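Side-chain contacts in Non-reducing end alpha-L-arabinofuranosidase BoGH43B (Bacteroides ovatus, PDB 5JOZ), which cleaves terminal non-reducing alpha-L-arabinofuranosyl residues from the branches of xyloglucan, turning its 'S' units into 'X' units: residues 203-208 with 212-217; 102-107 with 134-139; 242-245 with 249-252. One frame throughout, in Å; residues are numbered along the deposited sequence.

Contact 1: residues 203-208 with 212-217; sequences VIQRSK and GPYEPS
The outer beta hairpin of a four-stranded antiparallel blade brings S207 against one face of the Y214 ring, where strand 201-207 turns back into the edge strand 215-216. CB of S207 lies over the centre of the phenol ring, 3.6 Å from its centroid and 7° off the normal, a CH-pi contact. CG stands anti to the carbonyl carbon of Y214 (chi1 -73°), which swings the ring toward strand 201-207, while its hydroxyl reaches back to P210 O in the turn. OG of S207 hydrogen-bonds to S209 O.

R206 and E215 form the hydrogen-bonded pair: R206 N to E215 O is 3.1 Å and E215 N to R206 O 3.0 Å. A further bond, S217 N to I204 O at 3.1 Å, carries the ladder past P216, the non-hydrogen-bonded mate of Q205. The amide of Q205 stands at 90° to the Y214 ring, with OE1 3.1 Å from Y214 CB. One water donates to OE1 and, weakly, to Y214 O, while NE2 holds S168 O of the adjacent blade. The hairpin supplies the outer two strands of its blade, the W-shaped unit of the five-bladed beta-propeller of family 43.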
loop_
_atom_site.group_PDB
_atom_site.type_symbol
_atom_site.label_atom_id
_atom_site.label_comp_id
_atom_site.label_asym_id
_atom_site.label_seq_id
_atom_site.Cartn_x
_atom_site.Cartn_y
_atom_site.Cartn_z
ATOM N N VAL A 203 8.020 19.811 -5.203
ATOM C CA VAL A 203 8.561 20.996 -5.887
ATOM C C VAL A 203 8.330 20.880 -7.388
ATOM O O VAL A 203 8.068 19.797 -7.893
ATOM C CB VAL A 203 10.071 21.220 -5.579
ATOM C CG1 VAL A 203 10.303 21.319 -4.077
ATOM C CG2 VAL A 203 10.965 20.144 -6.196
ATOM N N ILE A 204 8.417 21.997 -8.104
ATOM C CA ILE A 204 8.186 21.983 -9.556
ATOM C C ILE A 204 9.142 22.910 -10.314
ATOM O O ILE A 204 9.700 23.846 -9.747
ATOM C CB ILE A 204 6.696 22.259 -9.875
ATOM C CG1 ILE A 204 6.334 21.803 -11.301
ATOM C CG2 ILE A 204 6.335 23.709 -9.615
ATOM C CD1 ILE A 204 4.842 21.760 -11.573
ATOM N N GLN A 205 9.358 22.591 -11.587
ATOM C CA GLN A 205 10.153 23.408 -12.506
ATOM C C GLN A 205 9.608 23.232 -13.922
ATOM O O GLN A 205 8.876 22.270 -14.193
ATOM C CB GLN A 205 11.627 22.993 -12.442
ATOM C CG GLN A 205 11.876 21.503 -12.648
ATOM C CD GLN A 205 13.317 21.113 -12.384
ATOM O OE1 GLN A 205 14.238 21.661 -12.978
ATOM N NE2 GLN A 205 13.516 20.157 -11.485
ATOM N N ARG A 206 9.957 24.148 -14.823
ATOM C CA ARG A 206 9.410 24.119 -16.175
ATOM C C ARG A 206 10.381 24.603 -17.257
ATOM O O ARG A 206 11.379 25.273 -16.982
ATOM C CB ARG A 206 8.102 24.915 -16.233
ATOM C CG ARG A 206 8.262 26.406 -16.510
ATOM C CD ARG A 206 6.988 27.167 -16.197
ATOM N NE ARG A 206 7.163 28.605 -16.315
ATOM C CZ ARG A 206 6.225 29.521 -16.057
ATOM N NH1 ARG A 206 5.003 29.172 -15.650
ATOM N NH2 ARG A 206 6.519 30.813 -16.203
ATOM N N SER A 207 10.052 24.253 -18.496
ATOM C CA SER A 207 10.836 24.648 -19.658
ATOM C C SER A 207 9.929 24.827 -20.878
ATOM O O SER A 207 8.854 24.244 -20.947
ATOM C CB SER A 207 11.894 23.584 -19.918
ATOM O OG SER A 207 12.550 23.791 -21.154
ATOM N N LYS A 208 10.367 25.646 -21.826
ATOM C CA LYS A 208 9.715 25.743 -23.139
ATOM C C LYS A 208 9.883 24.431 -23.925
ATOM O O LYS A 208 9.021 24.081 -24.743
ATOM C CB LYS A 208 10.267 26.933 -23.948
ATOM N N GLY A 212 14.872 20.702 -21.747
ATOM C CA GLY A 212 15.445 21.722 -20.867
ATOM C C GLY A 212 16.030 22.911 -21.618
ATOM O O GLY A 212 15.893 22.988 -22.837
ATOM N N PRO A 213 16.683 23.845 -20.919
ATOM C CA PRO A 213 16.894 23.805 -19.476
ATOM C C PRO A 213 15.648 24.221 -18.680
ATOM O O PRO A 213 14.834 25.022 -19.156
ATOM C CB PRO A 213 18.024 24.817 -19.280
ATOM C CG PRO A 213 17.763 25.847 -20.329
ATOM C CD PRO A 213 17.084 25.147 -21.484
ATOM N N TYR A 214 15.514 23.659 -17.481
ATOM C CA TYR A 214 14.372 23.917 -16.609
ATOM C C TYR A 214 14.745 24.943 -15.566
ATOM O O TYR A 214 15.882 24.961 -15.086
ATOM C CB TYR A 214 13.905 22.632 -15.913
ATOM C CG TYR A 214 13.186 21.671 -16.832
ATOM C CD1 TYR A 214 13.894 20.899 -17.757
ATOM C CD2 TYR A 214 11.801 21.538 -16.790
ATOM C CE1 TYR A 214 13.248 20.021 -18.610
ATOM C CE2 TYR A 214 11.137 20.665 -17.640
ATOM C CZ TYR A 214 11.863 19.903 -18.542
ATOM O OH TYR A 214 11.216 19.028 -19.373
ATOM N N GLU A 215 13.775 25.785 -15.215
ATOM C CA GLU A 215 13.941 26.788 -14.176
ATOM C C GLU A 215 12.915 26.548 -13.067
ATOM O O GLU A 215 11.805 26.103 -13.344
ATOM C CB GLU A 215 13.792 28.190 -14.774
ATOM C CG GLU A 215 15.005 28.613 -15.599
ATOM C CD GLU A 215 14.785 29.891 -16.391
ATOM O OE1 GLU A 215 13.824 30.636 -16.109
ATOM O OE2 GLU A 215 15.585 30.157 -17.303
ATOM N N PRO A 216 13.283 26.856 -11.811
ATOM C CA PRO A 216 12.441 26.487 -10.678
ATOM C C PRO A 216 11.245 27.416 -10.490
ATOM O O PRO A 216 11.263 28.559 -10.946
ATOM C CB PRO A 216 13.406 26.607 -9.499
ATOM C CG PRO A 216 14.323 27.741 -9.890
ATOM C CD PRO A 216 14.434 27.686 -11.388
ATOM N N SER A 217 10.218 26.920 -9.810
ATOM C CA SER A 217 9.072 27.745 -9.444
ATOM C C SER A 217 9.485 28.786 -8.411
ATOM O O SER A 217 10.244 28.466 -7.489
ATOM C CB SER A 217 7.945 26.903 -8.858
ATOM O OG SER A 217 6.888 27.722 -8.393
HETATM O O HOH W 1 15.110 24.349 -12.326
#

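Contact 2: residues 102-107 with 134-139; sequences VFYVTA and GKMYFL
Two apolar touches, V102 with F138 and Y104 with M136, make up this contact, and no hydrogen bond passes between strand 102-107 and segment 134-139. The CH-pi contact is that of M136 with Y104. The methionine is fully extended, with CG anti to the backbone N (chi1 176°), and this sends its terminal methyl across the gap between the strands. CE arrives over one face of the phenol ring, 4.2 Å from the centroid and 18° off the normal, displaced toward the rim, with CZ its nearest ring atom at 4.0 Å. The ring comes from the opposite direction, and its hydroxyl is satisfied beyond these strands by P154 O.

The strands belong to successive four-stranded antiparallel blades of the five-bladed beta-propeller that forms the catalytic domain of family 43 enzymes. Their backbones remain far apart, V102 CA and F138 CA being 11.1 Å from each other, and only side chains of these two segments meet. I90 of strand 86-94 touches both Y104 and F138.

The purely aliphatic-aromatic touch is edge-on: CG1 of V102 lies in the plane of the F138 ring, 4.0 Å from CE2. That methyl is the branch of V102 standing anti to the backbone N (chi1 173°). F138 also meets F159 edge-to-face within its own blade, and M152 of strand 146-152 packs against both M136 and F138. The V102 side chain is about 8 Å from that of D126, which is inferred to tune the pKa of the catalytic acid and to orient it.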
loop_
_atom_site.group_PDB
_atom_site.type_symbol
_atom_site.label_atom_id
_atom_site.label_comp_id
_atom_site.label_asym_id
_atom_site.label_seq_id
_atom_site.Cartn_x
_atom_site.Cartn_y
_atom_site.Cartn_z
ATOM N N VAL A 102 12.852 -2.042 -13.745
ATOM C CA VAL A 102 11.714 -1.254 -14.189
ATOM C C VAL A 102 10.913 -2.026 -15.216
ATOM O O VAL A 102 11.480 -2.595 -16.129
ATOM C CB VAL A 102 12.167 0.116 -14.730
ATOM C CG1 VAL A 102 11.011 0.890 -15.346
ATOM C CG2 VAL A 102 12.800 0.924 -13.601
ATOM N N PHE A 103 9.593 -2.032 -15.056
ATOM C CA PHE A 103 8.674 -2.728 -15.969
ATOM C C PHE A 103 7.410 -1.901 -16.156
ATOM O O PHE A 103 7.107 -1.052 -15.333
ATOM C CB PHE A 103 8.262 -4.092 -15.390
ATOM C CG PHE A 103 7.401 -3.969 -14.171
ATOM C CD1 PHE A 103 7.982 -3.788 -12.935
ATOM C CD2 PHE A 103 6.011 -3.935 -14.274
ATOM C CE1 PHE A 103 7.206 -3.596 -11.807
ATOM C CE2 PHE A 103 5.224 -3.754 -13.143
ATOM C CZ PHE A 103 5.830 -3.584 -11.906
ATOM N N TYR A 104 6.650 -2.192 -17.202
ATOM C CA TYR A 104 5.255 -1.794 -17.236
ATOM C C TYR A 104 4.351 -2.917 -17.698
ATOM O O TYR A 104 4.806 -3.882 -18.298
ATOM C CB TYR A 104 5.021 -0.500 -18.053
ATOM C CG TYR A 104 5.255 -0.558 -19.551
ATOM C CD1 TYR A 104 6.522 -0.338 -20.085
ATOM C CD2 TYR A 104 4.195 -0.781 -20.442
ATOM C CE1 TYR A 104 6.743 -0.371 -21.457
ATOM C CE2 TYR A 104 4.408 -0.816 -21.823
ATOM C CZ TYR A 104 5.688 -0.611 -22.323
ATOM O OH TYR A 104 5.927 -0.641 -23.681
ATOM N N VAL A 105 3.060 -2.766 -17.391
ATOM C CA VAL A 105 1.998 -3.679 -17.810
ATOM C C VAL A 105 0.841 -2.856 -18.355
ATOM O O VAL A 105 0.682 -1.699 -17.979
ATOM C CB VAL A 105 1.491 -4.574 -16.645
ATOM C CG1 VAL A 105 2.547 -5.594 -16.258
ATOM C CG2 VAL A 105 1.087 -3.755 -15.427
ATOM N N THR A 106 0.027 -3.474 -19.210
ATOM C CA THR A 106 -1.051 -2.791 -19.922
ATOM C C THR A 106 -2.390 -3.512 -19.807
ATOM O O THR A 106 -2.438 -4.696 -19.521
ATOM C CB THR A 106 -0.738 -2.618 -21.443
ATOM O OG1 THR A 106 -0.771 -3.881 -22.117
ATOM C CG2 THR A 106 0.616 -1.960 -21.654
ATOM N N ALA A 107 -3.475 -2.782 -20.053
ATOM C CA ALA A 107 -4.821 -3.358 -20.014
ATOM C C ALA A 107 -5.837 -2.525 -20.799
ATOM O O ALA A 107 -5.681 -1.316 -20.951
ATOM C CB ALA A 107 -5.280 -3.497 -18.569
ATOM N N GLY A 134 1.778 12.585 -29.385
ATOM C CA GLY A 134 1.936 11.220 -29.909
ATOM C C GLY A 134 3.199 10.456 -29.510
ATOM O O GLY A 134 3.594 9.515 -30.197
ATOM N N LYS A 135 3.825 10.848 -28.400
ATOM C CA LYS A 135 5.033 10.199 -27.884
ATOM C C LYS A 135 4.800 9.757 -26.452
ATOM O O LYS A 135 4.047 10.393 -25.704
ATOM C CB LYS A 135 6.220 11.155 -27.884
ATOM C CG LYS A 135 6.561 11.737 -29.241
ATOM C CD LYS A 135 7.827 12.574 -29.171
ATOM C CE LYS A 135 8.221 13.105 -30.539
ATOM N NZ LYS A 135 9.680 13.378 -30.581
ATOM N N MET A 136 5.474 8.677 -26.074
ATOM C CA MET A 136 5.426 8.144 -24.720
ATOM C C MET A 136 6.740 8.488 -24.024
ATOM O O MET A 136 7.754 7.805 -24.228
ATOM C CB MET A 136 5.205 6.635 -24.771
ATOM C CG MET A 136 5.219 5.920 -23.433
ATOM S SD MET A 136 4.846 4.180 -23.703
ATOM C CE MET A 136 5.472 3.423 -22.209
ATOM N N TYR A 137 6.708 9.547 -23.204
ATOM C CA TYR A 137 7.883 10.002 -22.453
ATOM C C TYR A 137 8.124 9.138 -21.219
ATOM O O TYR A 137 7.178 8.704 -20.575
ATOM C CB TYR A 137 7.748 11.475 -22.036
ATOM C CG TYR A 137 7.943 12.434 -23.173
ATOM C CD1 TYR A 137 9.207 12.932 -23.471
ATOM C CD2 TYR A 137 6.867 12.853 -23.953
ATOM C CE1 TYR A 137 9.396 13.806 -24.529
ATOM C CE2 TYR A 137 7.048 13.742 -25.007
ATOM C CZ TYR A 137 8.316 14.204 -25.289
ATOM O OH TYR A 137 8.514 15.078 -26.320
ATOM N N PHE A 138 9.397 8.905 -20.910
ATOM C CA PHE A 138 9.836 8.161 -19.726
ATOM C C PHE A 138 10.706 9.140 -18.970
ATOM O O PHE A 138 11.689 9.621 -19.517
ATOM C CB PHE A 138 10.642 6.909 -20.121
ATOM C CG PHE A 138 11.259 6.152 -18.953
ATOM C CD1 PHE A 138 12.456 6.581 -18.360
ATOM C CD2 PHE A 138 10.674 4.976 -18.479
ATOM C CE1 PHE A 138 13.031 5.881 -17.304
ATOM C CE2 PHE A 138 11.245 4.266 -17.416
ATOM C CZ PHE A 138 12.426 4.718 -16.826
ATOM N N LEU A 139 10.326 9.436 -17.727
ATOM C CA LEU A 139 11.087 10.294 -16.853
ATOM C C LEU A 139 11.426 9.480 -15.599
ATOM O O LEU A 139 10.557 8.799 -15.044
ATOM C CB LEU A 139 10.260 11.537 -16.539
ATOM C CG LEU A 139 10.819 12.587 -15.574
ATOM C CD1 LEU A 139 12.049 13.276 -16.138
ATOM C CD2 LEU A 139 9.747 13.612 -15.244
#

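Contact 3: residues 242-245 with 249-252; sequences VQLK and WWAV
V242 opens the pairing with W250: V242 N donates to W250 O at 2.9 Å, and W250 N answers to V242 O in a nearly straight bond of 3.0 Å (177° at the hydrogen). Both donors lie close to the C=O axis of their acceptors. CG1 of V242, the branch between the backbone N and the carbonyl carbon, lies 4.0 Å from W250 CB. I19 and F26 of the N-terminal blade, the neighbour that closes the propeller, also touch V242.

Q243 is the non-hydrogen-bonded mate of W249, and its side chain runs along one face of that indole. CB sits over the six-membered ring, 3.7 Å from the centroid and 6° off the normal. The extended chain then carries the amide to the NE1 and CZ2 side of the indole, its plane inclined by 31° to the ring. NE2 and W249 NE1 are both donors and do not bond to each other; NE2 gives its hydrogen to G247 O in the turn. W249 also meets W277 edge-to-face, and an alanine here would probably leave Q243 without the flat surface along which it lies and W277 without its aromatic mate.

L244, just past the strand, turns to the other tryptophan: its CD1 is 3.7 Å from W250 CD1 and, like V242, it packs on W250 and F26. L300 also packs on L244, while L47 and P298 touch W250. Strands 234-243 and 249-256 are the first two of a four-stranded antiparallel blade of the family 43 beta-propeller, and W249 and W250, adjacent in sequence, point to opposite faces of it, as in any antiparallel hairpin.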
loop_
_atom_site.group_PDB
_atom_site.type_symbol
_atom_site.label_atom_id
_atom_site.label_comp_id
_atom_site.label_asym_id
_atom_site.label_seq_id
_atom_site.Cartn_x
_atom_site.Cartn_y
_atom_site.Cartn_z
ATOM N N VAL A 242 -4.009 15.835 -11.558
ATOM C CA VAL A 242 -5.107 15.425 -12.448
ATOM C C VAL A 242 -5.970 16.640 -12.744
ATOM O O VAL A 242 -6.224 17.454 -11.851
ATOM C CB VAL A 242 -5.993 14.315 -11.824
ATOM C CG1 VAL A 242 -6.534 14.713 -10.447
ATOM C CG2 VAL A 242 -7.138 13.940 -12.752
ATOM N N GLN A 243 -6.424 16.766 -13.982
ATOM C CA GLN A 243 -7.277 17.884 -14.362
ATOM C C GLN A 243 -8.688 17.373 -14.650
ATOM O O GLN A 243 -8.858 16.346 -15.303
ATOM C CB GLN A 243 -6.711 18.616 -15.586
ATOM C CG GLN A 243 -7.392 19.957 -15.829
ATOM C CD GLN A 243 -6.994 20.648 -17.136
ATOM O OE1 GLN A 243 -6.649 20.006 -18.119
ATOM N NE2 GLN A 243 -7.072 21.978 -17.146
ATOM N N LEU A 244 -9.684 18.118 -14.180
ATOM C CA LEU A 244 -11.098 17.803 -14.409
ATOM C C LEU A 244 -11.617 18.454 -15.693
ATOM O O LEU A 244 -10.998 19.367 -16.232
ATOM C CB LEU A 244 -11.942 18.303 -13.237
ATOM C CG LEU A 244 -11.473 17.939 -11.838
ATOM C CD1 LEU A 244 -12.424 18.476 -10.777
ATOM C CD2 LEU A 244 -11.351 16.443 -11.716
ATOM N N LYS A 245 -12.785 18.007 -16.134
ATOM C CA LYS A 245 -13.478 18.569 -17.303
ATOM C C LYS A 245 -13.845 20.054 -17.179
ATOM O O LYS A 245 -13.927 20.738 -18.188
ATOM C CB LYS A 245 -14.742 17.774 -17.606
ATOM C CG LYS A 245 -14.469 16.348 -18.049
ATOM C CD LYS A 245 -15.765 15.610 -18.350
ATOM C CE LYS A 245 -15.523 14.429 -19.278
ATOM N NZ LYS A 245 -16.803 13.843 -19.763
ATOM N N TRP A 249 -7.815 21.795 -11.174
ATOM C CA TRP A 249 -6.726 20.861 -10.895
ATOM C C TRP A 249 -6.750 20.374 -9.434
ATOM O O TRP A 249 -6.990 21.155 -8.488
ATOM C CB TRP A 249 -5.384 21.527 -11.205
ATOM C CG TRP A 249 -5.121 21.730 -12.670
ATOM C CD1 TRP A 249 -5.601 22.742 -13.465
ATOM C CD2 TRP A 249 -4.297 20.917 -13.512
ATOM N NE1 TRP A 249 -5.122 22.600 -14.747
ATOM C CE2 TRP A 249 -4.317 21.492 -14.801
ATOM C CE3 TRP A 249 -3.549 19.752 -13.304
ATOM C CZ2 TRP A 249 -3.632 20.930 -15.883
ATOM C CZ3 TRP A 249 -2.867 19.199 -14.378
ATOM C CH2 TRP A 249 -2.919 19.786 -15.654
ATOM N N TRP A 250 -6.517 19.070 -9.294
ATOM C CA TRP A 250 -6.362 18.391 -8.024
ATOM C C TRP A 250 -5.059 17.603 -8.026
ATOM O O TRP A 250 -4.542 17.210 -9.093
ATOM C CB TRP A 250 -7.570 17.487 -7.761
ATOM C CG TRP A 250 -8.786 18.306 -7.480
ATOM C CD1 TRP A 250 -9.622 18.887 -8.395
ATOM C CD2 TRP A 250 -9.265 18.697 -6.197
ATOM N NE1 TRP A 250 -10.614 19.594 -7.749
ATOM C CE2 TRP A 250 -10.416 19.491 -6.399
ATOM C CE3 TRP A 250 -8.850 18.432 -4.890
ATOM C CZ2 TRP A 250 -11.137 20.037 -5.345
ATOM C CZ3 TRP A 250 -9.577 18.962 -3.843
ATOM C CH2 TRP A 250 -10.705 19.757 -4.074
ATOM N N ALA A 251 -4.509 17.421 -6.828
ATOM C CA ALA A 251 -3.321 16.624 -6.602
ATOM C C ALA A 251 -3.658 15.495 -5.645
ATOM O O ALA A 251 -4.379 15.699 -4.669
ATOM C CB ALA A 251 -2.216 17.484 -6.017
ATOM N N VAL A 252 -3.152 14.301 -5.931
ATOM C CA VAL A 252 -3.066 13.270 -4.904
ATOM C C VAL A 252 -1.610 13.202 -4.478
ATOM O O VAL A 252 -0.722 13.532 -5.256
ATOM C CB VAL A 252 -3.616 11.900 -5.346
ATOM C CG1 VAL A 252 -5.105 12.019 -5.625
ATOM C CG2 VAL A 252 -2.847 11.344 -6.559
#

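In the fold
All three contacts lie in the family 43 catalytic domain, and their order along the chain is contact 2, contact 1, contact 3. Contacts 1 and 3 are hairpins, each in its own four-stranded sheet, whereas contact 2 bridges two successive sheets: pairing by backbone within a blade in the one case, packing of side chains between blades in the other. Their centres are 20 to 22 Å apart, and none touches another; contacts 1 and 2 come closest, about 7 Å between nearest atoms. Strand 215-216 is followed in the chain by strand 234-243, the step from one blade to the next. Contacts 1 and 2 each have a side chain about 12 Å from that of E176, the inferred proton donor.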